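Local coordinates for SJCHGC06286 protein (Schistosoma japonicum, PDB 3QBR), which probably binds BH domains of partner proteins, as a membrane-associated member of the Bcl-2 family of apoptosis regulators, at residues Thr100-Phe105 with Ile145-Lys150; Thr23-Phe28 with Ala124-Leu129; Ile109-Phe114 with Asp157-Asn162. All coordinates share one frame; numbering follows the deposited sequence.

Interaction 1: residues Thr100-Phe105 with Ile145-Lys150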
ATOM      1  N   THR A 100      11.316  13.490   4.573  1.00107.70           N
ATOM      2  CA  THR A 100      10.210  14.027   5.348  1.00 99.86           C
ATOM      3  C   THR A 100       9.173  14.779   4.497  1.00 81.98           C
ATOM      4  O   THR A 100       7.988  14.817   4.846  1.00 68.88           O
ATOM      5  CB  THR A 100      10.742  14.866   6.534  1.00100.40           C
ATOM      6  OG1 THR A 100       9.656  15.534   7.185  1.00106.32           O
ATOM      7  CG2 THR A 100      11.769  15.872   6.059  1.00 91.00           C
ATOM      8  N   ALA A 101       9.609  15.350   3.375  1.00 70.22           N
ATOM      9  CA  ALA A 101       8.665  15.934   2.419  1.00 67.62           C
ATOM     10  C   ALA A 101       7.758  14.857   1.876  1.00 69.26           C
ATOM     11  O   ALA A 101       6.560  15.081   1.695  1.00 75.38           O
ATOM     12  CB  ALA A 101       9.386  16.620   1.266  1.00 61.55           C
ATOM     13  N   LEU A 102       8.344  13.692   1.605  1.00 63.57           N
ATOM     14  CA  LEU A 102       7.611  12.544   1.072  1.00 65.09           C
ATOM     15  C   LEU A 102       6.624  11.946   2.085  1.00 68.60           C
ATOM     16  O   LEU A 102       5.547  11.484   1.710  1.00 71.47           O
ATOM     17  CB  LEU A 102       8.584  11.475   0.583  1.00 57.03           C
ATOM     18  CG  LEU A 102       7.963  10.219  -0.027  1.00 63.41           C
ATOM     19  CD1 LEU A 102       7.060  10.561  -1.214  1.00 67.78           C
ATOM     20  CD2 LEU A 102       9.051   9.238  -0.439  1.00 62.87           C
ATOM     21  N   GLU A 103       6.978  11.958   3.363  1.00 60.15           N
ATOM     22  CA  GLU A 103       6.034  11.502   4.367  1.00 64.48           C
ATOM     23  C   GLU A 103       4.796  12.392   4.277  1.00 67.51           C
ATOM     24  O   GLU A 103       3.679  11.912   4.065  1.00 66.20           O
ATOM     25  CB  GLU A 103       6.650  11.552   5.762  1.00 72.51           C
ATOM     26  CG  GLU A 103       5.967  10.642   6.774  1.00 79.17           C
ATOM     27  CD  GLU A 103       6.717  10.559   8.105  1.00 89.23           C
ATOM     28  OE1 GLU A 103       6.058  10.389   9.158  1.00 91.98           O
ATOM     29  OE2 GLU A 103       7.965  10.665   8.102  1.00 92.12           O
ATOM     30  N   ILE A 104       5.018  13.698   4.413  1.00 67.00           N
ATOM     31  CA  ILE A 104       3.971  14.705   4.252  1.00 70.38           C
ATOM     32  C   ILE A 104       2.995  14.426   3.098  1.00 66.40           C
ATOM     33  O   ILE A 104       1.774  14.335   3.293  1.00 55.05           O
ATOM     34  CB  ILE A 104       4.579  16.101   4.008  1.00 78.48           C
ATOM     35  CG1 ILE A 104       5.496  16.516   5.167  1.00 74.78           C
ATOM     36  CG2 ILE A 104       3.475  17.113   3.757  1.00 74.39           C
ATOM     37  CD1 ILE A 104       5.210  15.797   6.446  1.00 77.06           C
ATOM     38  N   PHE A 105       3.523  14.318   1.889  1.00 66.29           N
ATOM     39  CA  PHE A 105       2.645  14.099   0.761  1.00 66.82           C
ATOM     40  C   PHE A 105       1.947  12.776   0.876  1.00 64.03           C
ATOM     41  O   PHE A 105       0.742  12.693   0.630  1.00 63.79           O
ATOM     42  CB  PHE A 105       3.399  14.177  -0.544  1.00 74.88           C
ATOM     43  CG  PHE A 105       4.092  15.474  -0.737  1.00 88.38           C
ATOM     44  CD1 PHE A 105       3.584  16.622  -0.148  1.00 95.59           C
ATOM     45  CD2 PHE A 105       5.242  15.561  -1.506  1.00 93.69           C
ATOM     46  CE1 PHE A 105       4.214  17.838  -0.309  1.00100.56           C
ATOM     47  CE2 PHE A 105       5.875  16.775  -1.680  1.00102.16           C
ATOM     48  CZ  PHE A 105       5.361  17.918  -1.078  1.00101.34           C
ATOM     49  N   ILE A 145      11.867   3.830   0.864  1.00 46.93           N
ATOM     50  CA  ILE A 145      11.035   2.639   0.807  1.00 47.16           C
ATOM     51  C   ILE A 145      10.637   2.217   2.230  1.00 55.44           C
ATOM     52  O   ILE A 145       9.448   2.119   2.556  1.00 55.44           O
ATOM     53  CB  ILE A 145      11.771   1.487   0.075  1.00 49.36           C
ATOM     54  CG1 ILE A 145      12.002   1.857  -1.384  1.00 38.42           C
ATOM     55  CG2 ILE A 145      10.988   0.190   0.185  1.00 49.17           C
ATOM     56  CD1 ILE A 145      12.616   0.748  -2.265  1.00 31.68           C
ATOM     57  N   GLN A 146      11.633   2.003   3.084  1.00 53.15           N
ATOM     58  CA  GLN A 146      11.368   1.599   4.457  1.00 51.75           C
ATOM     59  C   GLN A 146      10.547   2.646   5.158  1.00 49.36           C
ATOM     60  O   GLN A 146       9.812   2.353   6.101  1.00 51.99           O
ATOM     61  CB  GLN A 146      12.666   1.355   5.233  1.00 59.85           C
ATOM     62  CG  GLN A 146      13.347   0.016   4.920  1.00 72.40           C
ATOM     63  CD  GLN A 146      12.369  -1.172   4.846  1.00 86.71           C
ATOM     64  OE1 GLN A 146      11.517  -1.357   5.733  1.00 91.75           O
ATOM     65  NE2 GLN A 146      12.506  -1.992   3.786  1.00 77.71           N
ATOM     66  N   MET A 147      10.677   3.886   4.715  1.00 54.93           N
ATOM     67  CA  MET A 147       9.914   4.960   5.340  1.00 47.72           C
ATOM     68  C   MET A 147       8.425   4.812   4.985  1.00 50.15           C
ATOM     69  O   MET A 147       7.565   4.797   5.867  1.00 53.04           O
ATOM     70  CB  MET A 147      10.470   6.305   4.905  1.00 52.54           C
ATOM     71  CG  MET A 147       9.887   7.486   5.671  1.00 63.62           C
ATOM     72  SD  MET A 147       8.486   8.181   4.793  1.00 69.19           S
ATOM     73  CE  MET A 147       9.360   8.765   3.330  1.00 86.61           C
ATOM     74  N   LEU A 148       8.131   4.663   3.695  1.00 43.48           N
ATOM     75  CA  LEU A 148       6.757   4.473   3.254  1.00 44.49           C
ATOM     76  C   LEU A 148       6.086   3.317   3.998  1.00 48.81           C
ATOM     77  O   LEU A 148       4.963   3.448   4.504  1.00 44.94           O
ATOM     78  CB  LEU A 148       6.699   4.218   1.746  1.00 32.82           C
ATOM     79  CG  LEU A 148       6.964   5.423   0.857  1.00 39.16           C
ATOM     80  CD1 LEU A 148       6.945   5.016  -0.614  1.00 43.90           C
ATOM     81  CD2 LEU A 148       5.865   6.475   1.146  1.00 43.74           C
ATOM     82  N   ILE A 149       6.784   2.184   4.067  1.00 42.74           N
ATOM     83  CA  ILE A 149       6.238   1.014   4.742  1.00 46.19           C
ATOM     84  C   ILE A 149       5.973   1.277   6.225  1.00 49.60           C
ATOM     85  O   ILE A 149       4.971   0.825   6.764  1.00 51.65           O
ATOM     86  CB  ILE A 149       7.149  -0.193   4.583  1.00 39.89           C
ATOM     87  CG1 ILE A 149       7.160  -0.641   3.125  1.00 44.34           C
ATOM     88  CG2 ILE A 149       6.658  -1.314   5.453  1.00 36.49           C
ATOM     89  CD1 ILE A 149       8.243  -1.667   2.839  1.00 44.14           C
ATOM     90  N   LYS A 150       6.849   2.028   6.881  1.00 53.76           N
ATOM     91  CA  LYS A 150       6.650   2.324   8.302  1.00 56.75           C
ATOM     92  C   LYS A 150       5.483   3.278   8.520  1.00 59.41           C
ATOM     93  O   LYS A 150       4.708   3.112   9.471  1.00 58.75           O
ATOM     94  CB  LYS A 150       7.917   2.906   8.924  1.00 54.12           C
ATOM     95  CG  LYS A 150       7.804   3.155  10.396  1.00 60.20           C
ATOM     96  CD  LYS A 150       9.031   3.921  10.889  1.00 71.66           C
ATOM     97  CE  LYS A 150       9.105   4.016  12.410  1.00 68.39           C
ATOM     98  NZ  LYS A 150      10.257   4.872  12.827  1.00 74.15           N
TER
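Met147 reaches out of helix 142-159 and lays its terminal methyl against Leu102, and this single long side chain makes most of the contact between two helices that run in roughly the same direction. The short helical segments cross at -34°, with axes 10.4 Å apart at closest approach, a gap too wide for backbone to meet backbone and therefore bridged by side chains. Met147 CE sits 3.8 Å from Leu102 CD2, and it also meets CG and CB of the same leucine, touching the inner part of the side chain as well as one branch. The torsions of the methionine explain this reach: after an anti first torsion (chi1 -171°) the chain bends at chi2, which sets the sulfur beside Glu103, and again at chi3 (-65°), which turns the methyl onto Leu102. Beside this pair Leu148 adds a looser apolar touch, its CD2 lying 4.4 Å from Leu102 CG. Both leucines are buried; Leu89 packs on Leu102, while Leu129 and Leu136 pack on Leu148.

The outer side has a different character. Glu103 meets the thioether with its aliphatic stem, CB standing 4.0 Å from Met147 SD, and beyond CG the chain is extended, carrying the carboxylate alongside, with OE2 4.2 Å from the sulfur. Glu103 and Met147 are both partly exposed, so the packing gives way to solvent here without polar bonding between the segments. The graded seam, leucines within and a glutamate stem without, belongs to the all-helical Bcl-2 domain, in which helices 99-113 and 142-159 both pack against helix 119-137 as the central hydrophobic helix.

Interaction 2: residues Thr23-Phe28 with Ala124-Leu129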
ATOM      1  N   THR A  23       4.071  -6.463   8.859  1.00 44.23           N
ATOM      2  CA  THR A  23       4.459  -7.749   8.282  1.00 43.69           C
ATOM      3  C   THR A  23       3.687  -8.051   6.993  1.00 46.06           C
ATOM      4  O   THR A  23       4.219  -8.671   6.064  1.00 42.95           O
ATOM      5  CB  THR A  23       4.265  -8.919   9.298  1.00 47.17           C
ATOM      6  OG1 THR A  23       5.066  -8.710  10.469  1.00 53.66           O
ATOM      7  CG2 THR A  23       4.627 -10.234   8.665  1.00 41.97           C
ATOM      8  N   LEU A  24       2.429  -7.615   6.935  1.00 41.88           N
ATOM      9  CA  LEU A  24       1.622  -7.846   5.733  1.00 41.56           C
ATOM     10  C   LEU A  24       2.146  -7.047   4.556  1.00 45.47           C
ATOM     11  O   LEU A  24       2.161  -7.536   3.425  1.00 50.15           O
ATOM     12  CB  LEU A  24       0.176  -7.477   5.965  1.00 45.14           C
ATOM     13  CG  LEU A  24      -0.788  -8.630   6.160  1.00 52.55           C
ATOM     14  CD1 LEU A  24      -2.187  -8.037   6.392  1.00 54.91           C
ATOM     15  CD2 LEU A  24      -0.748  -9.566   4.942  1.00 46.63           C
ATOM     16  N   CYS A  25       2.573  -5.814   4.829  1.00 36.82           N
ATOM     17  CA  CYS A  25       3.120  -4.982   3.769  1.00 45.39           C
ATOM     18  C   CYS A  25       4.347  -5.601   3.162  1.00 52.12           C
ATOM     19  O   CYS A  25       4.396  -5.755   1.940  1.00 45.76           O
ATOM     20  CB  CYS A  25       3.460  -3.585   4.260  1.00 54.57           C
ATOM     21  SG  CYS A  25       1.998  -2.691   4.646  1.00 56.30           S
ATOM     22  N   HIS A  26       5.337  -5.927   4.006  1.00 44.33           N
ATOM     23  CA  HIS A  26       6.523  -6.676   3.543  1.00 40.27           C
ATOM     24  C   HIS A  26       6.168  -7.911   2.680  1.00 41.33           C
ATOM     25  O   HIS A  26       6.550  -7.992   1.513  1.00 48.54           O
ATOM     26  CB  HIS A  26       7.441  -7.043   4.713  1.00 39.05           C
ATOM     27  CG  HIS A  26       8.053  -5.859   5.390  1.00 55.78           C
ATOM     28  ND1 HIS A  26       8.935  -5.011   4.755  1.00 69.30           N
ATOM     29  CD2 HIS A  26       7.909  -5.372   6.643  1.00 58.57           C
ATOM     30  CE1 HIS A  26       9.308  -4.054   5.586  1.00 61.20           C
ATOM     31  NE2 HIS A  26       8.702  -4.253   6.741  1.00 57.66           N
ATOM     32  N   SER A  27       5.404  -8.849   3.224  1.00 43.82           N
ATOM     33  CA  SER A  27       5.066 -10.047   2.463  1.00 47.44           C
ATOM     34  C   SER A  27       4.417  -9.684   1.161  1.00 41.77           C
ATOM     35  O   SER A  27       4.790 -10.206   0.116  1.00 52.66           O
ATOM     36  CB  SER A  27       4.105 -10.949   3.230  1.00 47.29           C
ATOM     37  OG  SER A  27       4.565 -11.139   4.547  1.00 55.38           O
ATOM     38  N   PHE A  28       3.411  -8.821   1.226  1.00 34.38           N
ATOM     39  CA  PHE A  28       2.651  -8.470   0.034  1.00 40.02           C
ATOM     40  C   PHE A  28       3.569  -7.879  -1.032  1.00 40.97           C
ATOM     41  O   PHE A  28       3.504  -8.267  -2.181  1.00 43.20           O
ATOM     42  CB  PHE A  28       1.484  -7.525   0.354  1.00 37.87           C
ATOM     43  CG  PHE A  28       1.012  -6.738  -0.839  1.00 44.16           C
ATOM     44  CD1 PHE A  28       0.285  -7.355  -1.844  1.00 38.46           C
ATOM     45  CD2 PHE A  28       1.323  -5.388  -0.970  1.00 43.94           C
ATOM     46  CE1 PHE A  28      -0.142  -6.633  -2.952  1.00 41.29           C
ATOM     47  CE2 PHE A  28       0.904  -4.675  -2.070  1.00 45.29           C
ATOM     48  CZ  PHE A  28       0.168  -5.301  -3.064  1.00 40.58           C
ATOM     49  N   ALA A 124      -6.665  -0.126  -2.234  1.00 48.61           N
ATOM     50  CA  ALA A 124      -6.040   0.950  -2.979  1.00 50.66           C
ATOM     51  C   ALA A 124      -4.765   1.446  -2.292  1.00 43.95           C
ATOM     52  O   ALA A 124      -3.839   1.877  -2.953  1.00 54.02           O
ATOM     53  CB  ALA A 124      -7.036   2.090  -3.188  1.00 55.56           C
ATOM     54  N   MET A 125      -4.714   1.395  -0.968  1.00 44.42           N
ATOM     55  CA  MET A 125      -3.500   1.788  -0.235  1.00 46.26           C
ATOM     56  C   MET A 125      -2.322   0.816  -0.483  1.00 50.15           C
ATOM     57  O   MET A 125      -1.182   1.244  -0.658  1.00 54.36           O
ATOM     58  CB  MET A 125      -3.799   1.889   1.263  1.00 41.76           C
ATOM     59  CG  MET A 125      -2.594   2.161   2.139  1.00 38.53           C
ATOM     60  SD  MET A 125      -2.923   2.076   3.916  1.00 48.39           S
ATOM     61  CE  MET A 125      -3.738   0.497   4.047  1.00 50.98           C
ATOM     62  N   PHE A 126      -2.600  -0.486  -0.505  1.00 43.18           N
ATOM     63  CA  PHE A 126      -1.562  -1.449  -0.849  1.00 47.60           C
ATOM     64  C   PHE A 126      -1.128  -1.351  -2.306  1.00 49.97           C
ATOM     65  O   PHE A 126       0.062  -1.491  -2.605  1.00 49.24           O
ATOM     66  CB  PHE A 126      -1.993  -2.889  -0.552  1.00 42.59           C
ATOM     67  CG  PHE A 126      -2.099  -3.207   0.923  1.00 48.40           C
ATOM     68  CD1 PHE A 126      -1.010  -3.736   1.617  1.00 61.44           C
ATOM     69  CD2 PHE A 126      -3.286  -2.982   1.620  1.00 45.59           C
ATOM     70  CE1 PHE A 126      -1.096  -4.043   2.997  1.00 60.16           C
ATOM     71  CE2 PHE A 126      -3.385  -3.280   2.992  1.00 54.78           C
ATOM     72  CZ  PHE A 126      -2.282  -3.819   3.686  1.00 49.08           C
ATOM     73  N   ALA A 127      -2.074  -1.141  -3.219  1.00 49.60           N
ATOM     74  CA  ALA A 127      -1.711  -1.150  -4.634  1.00 49.24           C
ATOM     75  C   ALA A 127      -0.834   0.061  -4.946  1.00 52.97           C
ATOM     76  O   ALA A 127       0.146  -0.025  -5.720  1.00 47.19           O
ATOM     77  CB  ALA A 127      -2.934  -1.190  -5.515  1.00 47.76           C
ATOM     78  N   PHE A 128      -1.164   1.174  -4.294  1.00 48.03           N
ATOM     79  CA  PHE A 128      -0.419   2.406  -4.468  1.00 56.34           C
ATOM     80  C   PHE A 128       0.947   2.369  -3.815  1.00 51.57           C
ATOM     81  O   PHE A 128       1.934   2.806  -4.408  1.00 54.21           O
ATOM     82  CB  PHE A 128      -1.192   3.575  -3.880  1.00 54.89           C
ATOM     83  CG  PHE A 128      -0.595   4.923  -4.187  1.00 44.72           C
ATOM     84  CD1 PHE A 128      -0.442   5.349  -5.494  1.00 46.81           C
ATOM     85  CD2 PHE A 128      -0.253   5.785  -3.168  1.00 49.78           C
ATOM     86  CE1 PHE A 128       0.083   6.615  -5.771  1.00 44.94           C
ATOM     87  CE2 PHE A 128       0.256   7.057  -3.437  1.00 53.47           C
ATOM     88  CZ  PHE A 128       0.430   7.463  -4.737  1.00 46.95           C
ATOM     89  N   LEU A 129       0.994   1.904  -2.572  1.00 45.47           N
ATOM     90  CA  LEU A 129       2.271   1.721  -1.862  1.00 49.84           C
ATOM     91  C   LEU A 129       3.231   0.843  -2.689  1.00 47.71           C
ATOM     92  O   LEU A 129       4.410   1.158  -2.825  1.00 49.71           O
ATOM     93  CB  LEU A 129       2.021   1.113  -0.484  1.00 45.93           C
ATOM     94  CG  LEU A 129       3.197   0.657   0.381  1.00 47.73           C
ATOM     95  CD1 LEU A 129       4.016   1.834   0.968  1.00 35.37           C
ATOM     96  CD2 LEU A 129       2.644  -0.252   1.489  1.00 45.21           C
TER
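Thr23 O, in the helix whose Cys25 and Phe28 meet Phe126, is held by two donors of Ser27: its backbone N at 3.1 Å and its hydroxyl OG at 2.9 Å. They come from opposite faces of the carbonyl plane, so the side chain adds a second grip to an ordinary helical bond on the side of helix 17-31 turned from this contact. The inner side is apolar and aromatic. Phe126 directs the edge of its ring toward the face of Phe28 in an offset T-shaped pair, with centroids 5.7 Å apart and planes at 86°. The rim of the Phe28 ring also rests at the root of Phe126, with CE2 3.7 Å from Phe126 CB and 3.3 Å from Phe126 O, which lies near the Phe28 plane. Cys25 lies at the flank in an oblique sulfur-aromatic contact, its SG, turned opposite the carbonyl carbon (chi1 -69°), 3.8 Å from Phe126 CE1 and 4.0 Å from Leu129 CD2. All four touching residues are buried, and Ile62 of helix 58-79 also packs on Phe28. Such burial, close to the centre of the chain, is characteristic of the Bcl-2 fold, whose hydrophobic central helix, here 119-137, is wrapped by its amphipathic neighbours.

Interaction 3: residues Ile109-Phe114 with Asp157-Asn162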
ATOM      1  N   ILE A 109      -1.996  12.133   0.951  1.00 57.47           N
ATOM      2  CA  ILE A 109      -2.663  11.238   0.012  1.00 60.73           C
ATOM      3  C   ILE A 109      -3.520  10.187   0.726  1.00 65.59           C
ATOM      4  O   ILE A 109      -4.611   9.844   0.268  1.00 64.82           O
ATOM      5  CB  ILE A 109      -1.659  10.506  -0.873  1.00 56.81           C
ATOM      6  CG1 ILE A 109      -0.811  11.508  -1.651  1.00 58.41           C
ATOM      7  CG2 ILE A 109      -2.384   9.544  -1.810  1.00 50.87           C
ATOM      8  CD1 ILE A 109      -0.074  10.894  -2.800  1.00 50.24           C
ATOM      9  N   LEU A 110      -3.039   9.684   1.846  1.00 59.17           N
ATOM     10  CA  LEU A 110      -3.774   8.728   2.636  1.00 54.69           C
ATOM     11  C   LEU A 110      -4.977   9.382   3.237  1.00 55.90           C
ATOM     12  O   LEU A 110      -6.067   8.895   3.129  1.00 58.28           O
ATOM     13  CB  LEU A 110      -2.896   8.199   3.747  1.00 20.00           C
ATOM     14  CG  LEU A 110      -1.763   7.286   3.338  1.00 20.00           C
ATOM     15  CD1 LEU A 110      -1.160   6.652   4.518  1.00 20.00           C
ATOM     16  CD2 LEU A 110      -2.256   6.247   2.426  1.00 20.00           C
ATOM     17  N   ASN A 111      -4.768  10.507   3.886  1.00 60.35           N
ATOM     18  CA  ASN A 111      -5.879  11.310   4.387  1.00 58.78           C
ATOM     19  C   ASN A 111      -6.945  11.589   3.316  1.00 68.60           C
ATOM     20  O   ASN A 111      -8.150  11.504   3.571  1.00 74.77           O
ATOM     21  CB  ASN A 111      -5.329  12.597   4.961  1.00 66.53           C
ATOM     22  CG  ASN A 111      -4.719  12.383   6.315  1.00 79.58           C
ATOM     23  OD1 ASN A 111      -5.142  11.488   7.047  1.00 75.74           O
ATOM     24  ND2 ASN A 111      -3.720  13.191   6.664  1.00 87.67           N
ATOM     25  N   GLY A 112      -6.499  11.909   2.111  1.00 64.28           N
ATOM     26  CA  GLY A 112      -7.413  12.018   0.994  1.00 65.90           C
ATOM     27  C   GLY A 112      -8.082  10.707   0.632  1.00 67.86           C
ATOM     28  O   GLY A 112      -9.286  10.670   0.396  1.00 69.45           O
ATOM     29  N   LEU A 113      -7.304   9.628   0.574  1.00 60.96           N
ATOM     30  CA  LEU A 113      -7.849   8.313   0.238  1.00 59.73           C
ATOM     31  C   LEU A 113      -8.899   7.857   1.248  1.00 59.21           C
ATOM     32  O   LEU A 113      -9.850   7.142   0.908  1.00 54.53           O
ATOM     33  CB  LEU A 113      -6.728   7.260   0.154  1.00 50.03           C
ATOM     34  CG  LEU A 113      -7.178   5.797  -0.025  1.00 54.66           C
ATOM     35  CD1 LEU A 113      -8.038   5.570  -1.276  1.00 54.03           C
ATOM     36  CD2 LEU A 113      -5.990   4.848  -0.034  1.00 54.19           C
ATOM     37  N   PHE A 114      -8.719   8.271   2.494  1.00 59.71           N
ATOM     38  CA  PHE A 114      -9.447   7.641   3.594  1.00 63.37           C
ATOM     39  C   PHE A 114     -10.570   8.480   4.230  1.00 62.47           C
ATOM     40  O   PHE A 114     -11.066   8.135   5.313  1.00 65.66           O
ATOM     41  CB  PHE A 114      -8.475   7.053   4.649  1.00 50.72           C
ATOM     42  CG  PHE A 114      -7.882   5.716   4.244  1.00 46.73           C
ATOM     43  CD1 PHE A 114      -8.708   4.642   3.929  1.00 49.99           C
ATOM     44  CD2 PHE A 114      -6.507   5.542   4.161  1.00 40.52           C
ATOM     45  CE1 PHE A 114      -8.172   3.412   3.522  1.00 46.71           C
ATOM     46  CE2 PHE A 114      -5.962   4.319   3.772  1.00 39.47           C
ATOM     47  CZ  PHE A 114      -6.792   3.251   3.453  1.00 46.45           C
ATOM     48  N   ASP A 157      -2.556   2.059  12.193  1.00 54.03           N
ATOM     49  CA  ASP A 157      -2.779   1.753  13.597  1.00 54.86           C
ATOM     50  C   ASP A 157      -3.532   2.916  14.224  1.00 56.97           C
ATOM     51  O   ASP A 157      -4.225   2.775  15.225  1.00 67.28           O
ATOM     52  CB  ASP A 157      -1.429   1.540  14.288  1.00 60.66           C
ATOM     53  CG  ASP A 157      -1.557   0.924  15.676  1.00 69.10           C
ATOM     54  OD1 ASP A 157      -2.311  -0.066  15.835  1.00 77.70           O
ATOM     55  OD2 ASP A 157      -0.881   1.424  16.605  1.00 68.56           O
ATOM     56  N   GLU A 158      -3.409   4.071  13.592  1.00 57.71           N
ATOM     57  CA  GLU A 158      -4.022   5.287  14.081  1.00 67.39           C
ATOM     58  C   GLU A 158      -5.443   5.518  13.567  1.00 63.30           C
ATOM     59  O   GLU A 158      -6.223   6.214  14.211  1.00 61.51           O
ATOM     60  CB  GLU A 158      -3.163   6.473  13.669  1.00 73.17           C
ATOM     61  CG  GLU A 158      -1.840   6.552  14.382  1.00 85.60           C
ATOM     62  CD  GLU A 158      -1.180   7.901  14.178  1.00101.65           C
ATOM     63  OE1 GLU A 158      -1.899   8.851  13.793  1.00105.78           O
ATOM     64  OE2 GLU A 158       0.046   8.012  14.393  1.00104.58           O
ATOM     65  N   LYS A 159      -5.777   4.939  12.416  1.00 56.97           N
ATOM     66  CA  LYS A 159      -6.967   5.361  11.713  1.00 58.59           C
ATOM     67  C   LYS A 159      -7.816   4.262  11.097  1.00 67.56           C
ATOM     68  O   LYS A 159      -8.930   4.524  10.654  1.00 73.48           O
ATOM     69  CB  LYS A 159      -6.578   6.378  10.653  1.00 56.80           C
ATOM     70  CG  LYS A 159      -5.767   7.493  11.255  1.00 61.24           C
ATOM     71  CD  LYS A 159      -5.936   8.787  10.505  1.00 70.64           C
ATOM     72  CE  LYS A 159      -5.348   9.932  11.315  1.00 81.29           C
ATOM     73  NZ  LYS A 159      -5.402  11.232  10.582  1.00 84.63           N
ATOM     74  N   LEU A 160      -7.319   3.033  11.084  1.00 60.42           N
ATOM     75  CA  LEU A 160      -8.008   1.976  10.360  1.00 46.70           C
ATOM     76  C   LEU A 160      -8.361   0.842  11.279  1.00 54.84           C
ATOM     77  O   LEU A 160      -9.281   0.064  11.008  1.00 61.27           O
ATOM     78  CB  LEU A 160      -7.104   1.465   9.246  1.00 52.40           C
ATOM     79  CG  LEU A 160      -6.853   2.554   8.200  1.00 59.93           C
ATOM     80  CD1 LEU A 160      -5.746   2.153   7.242  1.00 54.71           C
ATOM     81  CD2 LEU A 160      -8.176   2.899   7.456  1.00 45.05           C
ATOM     82  N   LYS A 161      -7.621   0.748  12.374  1.00 53.64           N
ATOM     83  CA  LYS A 161      -7.603  -0.484  13.136  1.00 56.86           C
ATOM     84  C   LYS A 161      -8.951  -0.788  13.725  1.00 53.50           C
ATOM     85  O   LYS A 161      -9.365  -1.952  13.765  1.00 44.83           O
ATOM     86  CB  LYS A 161      -6.536  -0.453  14.227  1.00 66.97           C
ATOM     87  CG  LYS A 161      -6.562   0.770  15.073  1.00 79.19           C
ATOM     88  CD  LYS A 161      -5.638   0.570  16.242  1.00 78.97           C
ATOM     89  CE  LYS A 161      -5.635  -0.885  16.645  1.00 70.26           C
ATOM     90  NZ  LYS A 161      -4.871  -1.006  17.911  1.00 76.21           N
ATOM     91  N   ASN A 162      -9.621   0.257  14.199  1.00 56.01           N
ATOM     92  CA  ASN A 162     -10.959   0.115  14.757  1.00 53.34           C
ATOM     93  C   ASN A 162     -11.947  -0.314  13.692  1.00 57.44           C
ATOM     94  O   ASN A 162     -12.715  -1.258  13.891  1.00 56.25           O
ATOM     95  CB  ASN A 162     -11.394   1.420  15.401  1.00 56.48           C
ATOM     96  CG  ASN A 162     -10.534   1.778  16.594  1.00 68.09           C
ATOM     97  OD1 ASN A 162     -10.295   0.945  17.466  1.00 63.09           O
ATOM     98  ND2 ASN A 162     -10.053   3.017  16.633  1.00 79.65           N
TER
HETATM   99  O   HOH W   1      -2.855  12.115   8.693  1.00 81.57           O
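In this all-helical Bcl-2 domain the end of helix 99-113 meets the junction between helices 142-159 and 161-165: Phe114, the first residue to leave helical geometry, takes Leu160, the N-cap residue of helix 161-165, over one face of its ring. The contact is a CH-pi interaction in which Leu160 CD2 lies 4.0 Å from the centroid of the Phe114 ring, only 14° off the normal. The second methyl, CD1, lies 4.1 Å from Phe114 CZ, so both methyls rest on the same face, CD1 over the CZ/CE2 rim. Leu113 CG lies over the opposite face, leaving the phenyl group between two leucines. Toward solvent the chemistry turns polar. Lys159, extended beyond CG, crosses Asn111 at about a right angle and brings NZ to 3.6 Å from Asn111 OD1. A water accepts from Asn111 ND2 and, weakly, from Lys159 NZ, thus linking the two exposed side chains, while Tyr155 OH is hydrogen-bonded to OD1 and so would limit rotation of the amide. Among the surrounding helices, Ile122 and Met125 of helix 119-137 pack on Phe114, and Asp157 forms a salt bridge to Arg18 of helix 17-31, so the junction is joined to the first helix and, through Phe114, to the central one.

Interactions 1 and 3 join the same pair of helices, 99-113 and 142-159, near their earlier and later parts, with interaction 3 extending into the following helix. Both pair buried apolar groups with a more polar margin, a glutamate stem in one and a water-linked amide and amine in the other. Interaction 2 is the core contact, buried throughout and largely aromatic. Its two helices tie the set together: Ile149 of interaction 1 packs on Cys25, and Phe128 on Ile109 of interaction 3. Phe105, Ile109, Leu113 and Phe128 also touch apolar side chains of another protein's chain, consistent with the BH3-binding groove of Bcl-2 proteins.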